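Local coordinates for UPF0053 protein HI0107 (Haemophilus influenzae, PDB 3LAE) that is of unknown function but may bind flavin adenine dinucleotide, this piece being the C-terminal transporter-associated (CorC_HlyC) domain of a membrane protein with CBS domains, at residues R36-L41 against L61-L66; L41-E44 against I49-E52. All coordinates share one frame; numbering follows the deposited sequence.

Interaction 1: R36-L41 against L61-L66; sequences RTFNGL and LLITIL. With PO4 (phosphate ion), chain C.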
# COMPACT_ATOMS: atom_id res chain seq x y z
N ARG A 36 -8.72 4.29 -5.71
CA ARG A 36 -9.32 2.96 -5.69
C ARG A 36 -8.35 1.90 -5.16
O ARG A 36 -8.75 0.95 -4.49
CB ARG A 36 -9.77 2.56 -7.09
CG ARG A 36 -10.59 1.29 -7.11
CD ARG A 36 -10.96 0.88 -8.53
NE ARG A 36 -11.37 2.03 -9.33
CZ ARG A 36 -12.58 2.57 -9.28
NH1 ARG A 36 -13.49 2.06 -8.46
NH2 ARG A 36 -12.87 3.62 -10.04
N THR A 37 -7.07 2.06 -5.48
CA THR A 37 -6.06 1.05 -5.14
C THR A 37 -4.99 1.63 -4.23
O THR A 37 -4.86 2.84 -4.07
CB THR A 37 -5.32 0.57 -6.40
OG1 THR A 37 -4.68 1.70 -6.99
CG2 THR A 37 -6.27 -0.07 -7.39
N PHE A 38 -4.19 0.74 -3.64
CA PHE A 38 -3.08 1.15 -2.79
C PHE A 38 -2.08 2.00 -3.57
O PHE A 38 -1.62 3.03 -3.09
CB PHE A 38 -2.42 -0.11 -2.21
CG PHE A 38 -1.55 0.16 -1.02
CD1 PHE A 38 -2.03 0.90 0.05
CD2 PHE A 38 -0.28 -0.36 -0.94
CE1 PHE A 38 -1.25 1.15 1.15
CE2 PHE A 38 0.51 -0.12 0.17
CZ PHE A 38 0.02 0.64 1.21
N ASN A 39 -1.75 1.56 -4.79
CA ASN A 39 -0.94 2.36 -5.70
C ASN A 39 -1.53 3.76 -5.87
O ASN A 39 -0.83 4.75 -5.74
CB ASN A 39 -0.82 1.65 -7.05
CG ASN A 39 -0.17 2.51 -8.11
OD1 ASN A 39 0.98 2.95 -7.95
ND2 ASN A 39 -0.90 2.79 -9.19
N GLY A 40 -2.83 3.84 -6.17
CA GLY A 40 -3.45 5.15 -6.37
C GLY A 40 -3.35 6.04 -5.13
O GLY A 40 -3.06 7.23 -5.22
N LEU A 41 -3.59 5.47 -3.97
CA LEU A 41 -3.50 6.23 -2.72
C LEU A 41 -2.10 6.80 -2.52
O LEU A 41 -1.93 7.96 -2.14
CB LEU A 41 -3.87 5.33 -1.54
CG LEU A 41 -3.87 5.96 -0.15
CD1 LEU A 41 -5.02 6.95 -0.07
CD2 LEU A 41 -3.97 4.89 0.93
N LEU A 61 -0.72 3.91 8.49
CA LEU A 61 0.21 2.88 8.07
C LEU A 61 1.62 3.42 7.85
O LEU A 61 1.79 4.52 7.33
CB LEU A 61 -0.26 2.23 6.78
CG LEU A 61 -1.65 1.58 6.76
CD1 LEU A 61 -1.88 0.96 5.39
CD2 LEU A 61 -1.79 0.54 7.87
N LEU A 62 2.61 2.62 8.23
CA LEU A 62 4.01 2.91 7.93
C LEU A 62 4.40 2.01 6.77
O LEU A 62 4.41 0.78 6.87
CB LEU A 62 4.86 2.60 9.16
CG LEU A 62 6.38 2.78 9.01
CD1 LEU A 62 6.71 4.23 8.73
CD2 LEU A 62 7.05 2.30 10.28
N ILE A 63 4.72 2.65 5.65
CA ILE A 63 4.84 1.96 4.38
C ILE A 63 6.26 2.06 3.84
O ILE A 63 6.85 3.14 3.87
CB ILE A 63 3.88 2.61 3.36
CG1 ILE A 63 2.43 2.51 3.83
CG2 ILE A 63 4.05 1.99 1.99
CD1 ILE A 63 1.48 3.45 3.08
N THR A 64 6.79 0.95 3.36
CA THR A 64 8.09 0.93 2.70
C THR A 64 7.88 0.47 1.27
O THR A 64 7.36 -0.62 1.03
CB THR A 64 9.08 -0.03 3.41
OG1 THR A 64 9.21 0.36 4.79
CG2 THR A 64 10.46 0.02 2.75
N ILE A 65 8.27 1.29 0.31
CA ILE A 65 8.14 0.92 -1.10
C ILE A 65 9.20 -0.13 -1.44
O ILE A 65 10.40 0.12 -1.32
CB ILE A 65 8.32 2.15 -2.02
CG1 ILE A 65 7.37 3.27 -1.58
CG2 ILE A 65 8.06 1.77 -3.47
CD1 ILE A 65 5.91 2.87 -1.63
N LEU A 66 8.75 -1.31 -1.88
CA LEU A 66 9.68 -2.40 -2.21
C LEU A 66 9.98 -2.54 -3.70
O LEU A 66 11.11 -2.87 -4.08
CB LEU A 66 9.14 -3.74 -1.70
CG LEU A 66 8.87 -3.89 -0.21
CD1 LEU A 66 8.38 -5.31 0.07
CD2 LEU A 66 10.15 -3.58 0.60
P PO4 C . -14.32 -0.33 -5.58
O1 PO4 C . -13.55 -0.89 -6.74
O2 PO4 C . -15.34 -1.35 -5.11
O3 PO4 C . -13.41 0.03 -4.44
O4 PO4 C . -15.06 0.92 -6.00
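Phe38 and Ile63 have the nearest CA atoms of residues 36-41 and 61-66, with Phe38 CA and Ile63 CA 10.7 Å apart. The first segment runs from a short loop into the first turn of helix 38-45. The second is extended, the start of strand 61-69. No hydrogen bond joins the two; side chains alone bridge the gap. The ring of Phe38 and the side chain of Ile63 come from opposite directions. Phe38 CG is anti to its own N (chi1 -162°), which carries the ring out from the helix toward the strand. Its far corner does the touching: Phe38 CZ lies 3.7 Å from Ile63 CD1 and 4.0 Å from Ile63 CG1. The delta methyl meets the ring obliquely. Leu61 adds a looser touch, its CD1 4.3 Å from Phe38 CE1. This is a helix packed on an antiparallel sheet, near the centre of the small alpha/beta transporter-associated domain. Ala76 and Val78 of the adjacent strand 72-80 also touch the ring, so Phe38 spans two strands. Trp28 and Leu30 pack on Leu61. All three residues that meet across the contact are buried. The helix start is fixed separately. Thr37 is the N-cap, and its OG1 accepts from Gly40 N at 2.9 Å, with an N-H...O angle of 160°. Leu41 N also bonds to Thr37 O within this turn. On the far side from the strand, Arg36 reaches a phosphate ion, probably from the crystallisation liquor. The phosphorus lies in the guanidinium plane, at its edge. Arg36 NH1 is 3.1 Å from phosphate O4 and makes a weak hydrogen bond to phosphate O1 at 3.4 Å. Asn18 ND2 is a second donor to the ion.

Interaction 2: L41-E44 against I49-E52; sequences LILE and IPDE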
# COMPACT_ATOMS: atom_id res chain seq x y z
N LEU A 41 -3.59 5.47 -3.97
CA LEU A 41 -3.50 6.23 -2.72
C LEU A 41 -2.10 6.80 -2.52
O LEU A 41 -1.93 7.96 -2.14
CB LEU A 41 -3.87 5.33 -1.54
CG LEU A 41 -3.87 5.96 -0.15
CD1 LEU A 41 -5.02 6.95 -0.07
CD2 LEU A 41 -3.97 4.89 0.93
N ILE A 42 -1.08 5.97 -2.74
CA ILE A 42 0.29 6.43 -2.58
C ILE A 42 0.63 7.52 -3.60
O ILE A 42 1.20 8.56 -3.25
CB ILE A 42 1.30 5.26 -2.65
CG1 ILE A 42 1.06 4.28 -1.49
CG2 ILE A 42 2.73 5.79 -2.60
CD1 ILE A 42 1.76 2.93 -1.67
N LEU A 43 0.27 7.29 -4.86
CA LEU A 43 0.58 8.27 -5.90
C LEU A 43 -0.12 9.60 -5.67
O LEU A 43 0.45 10.66 -5.94
CB LEU A 43 0.22 7.73 -7.29
CG LEU A 43 1.05 6.56 -7.81
CD1 LEU A 43 0.50 6.08 -9.15
CD2 LEU A 43 2.51 6.96 -7.93
N GLU A 44 -1.34 9.56 -5.15
CA GLU A 44 -2.08 10.81 -4.93
C GLU A 44 -1.43 11.65 -3.85
O GLU A 44 -1.59 12.87 -3.82
CB GLU A 44 -3.55 10.53 -4.60
CG GLU A 44 -4.31 9.98 -5.78
CD GLU A 44 -5.77 9.72 -5.49
OE1 GLU A 44 -6.28 10.22 -4.46
OE2 GLU A 44 -6.42 9.02 -6.30
N ILE A 49 6.98 10.19 -8.34
CA ILE A 49 6.96 8.72 -8.29
C ILE A 49 8.10 8.25 -7.39
O ILE A 49 9.27 8.49 -7.69
CB ILE A 49 7.08 8.09 -9.69
CG1 ILE A 49 7.31 6.59 -9.57
CG2 ILE A 49 8.20 8.76 -10.48
CD1 ILE A 49 6.17 5.83 -8.94
N PRO A 50 7.76 7.60 -6.28
CA PRO A 50 8.74 7.35 -5.22
C PRO A 50 9.72 6.25 -5.55
O PRO A 50 9.37 5.28 -6.22
CB PRO A 50 7.87 6.93 -4.04
CG PRO A 50 6.66 6.34 -4.68
CD PRO A 50 6.42 7.09 -5.93
N ASP A 51 10.95 6.40 -5.08
CA ASP A 51 11.95 5.37 -5.27
C ASP A 51 11.65 4.18 -4.39
O ASP A 51 11.03 4.31 -3.33
CB ASP A 51 13.35 5.89 -4.91
CG ASP A 51 13.81 7.01 -5.81
OD1 ASP A 51 13.18 7.22 -6.87
OD2 ASP A 51 14.81 7.66 -5.46
N GLU A 52 12.08 3.02 -4.82
CA GLU A 52 12.16 1.89 -3.92
C GLU A 52 12.99 2.28 -2.71
O GLU A 52 13.97 3.03 -2.83
CB GLU A 52 12.77 0.70 -4.65
CG GLU A 52 11.87 0.24 -5.78
CD GLU A 52 12.50 -0.83 -6.66
OE1 GLU A 52 13.67 -1.21 -6.43
OE2 GLU A 52 11.81 -1.30 -7.58
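Ile49 meets Leu43 on the partly exposed side of the contact between helix residues 41-44 and loop residues 49-52. The two side chains lie alongside each other and point the same way. Their touching atoms are methyls: Ile49 CD1 is 4.0 Å from Leu43 CD2. The torsions explain the meeting. With chi1 at 170°, Ile49 extends CG1 away from its backbone nitrogen, and chi2 of 64° turns CD1 toward the leucine. Ile49 also touches Asn71 and Val68, near the hairpin joining strands 61-69 and 72-80. Pro50 follows, and its CD and CG approach two helix residues. Pro50 CD is 4.4 Å from Leu43 CD2, the same methyl that meets Ile49. Leu43 CD2 therefore serves both loop residues. Pro50 CG is 4.5 Å from Ile42 CG2, a marginal touch in the one of two Ile42 conformers described here. Ile42 and Leu43 both touch Ile73 of strand 72-80 as well, and Ile42 also packs on Ile65. Beyond the proline, Asp51 O accepts a hydrogen bond from Thr54 OG1 within the same loop, and Glu52 OE2 one from Val68 N of strand 61-69. The segment thus forms part of a connection between helix 38-45 and strand 55-58, folded back beside the helix that precedes it. Every touch between the two segments is carbon to carbon, and no hydrogen bond crosses. The loop is held against this part of the helix by loose apolar packing, without the directional constraint that a polar bond would impose.

Overall arrangement
Interactions 1 and 2 are neighbours, their centres 7 Å apart, and both use helix 38-45. Leu41 belongs to both segments of that helix. Interaction 1 joins the start of the helix to strand 61-69. Interaction 2 joins the following turn to the loop before strand 55-58. The centre of interaction 1 is about 2 Å, and that of interaction 2 about 9 Å, from the centre of the chain. Along the chain the order is helix, loop 49-52, edge strand 55-58, then strand 61-69. The contacts also touch directly: Leu66 O lies 3.6 Å from Glu52 CD. Helix 38-45 thus packs on the sheet at its start and on the loop in its next turn, both within the transporter-associated domain.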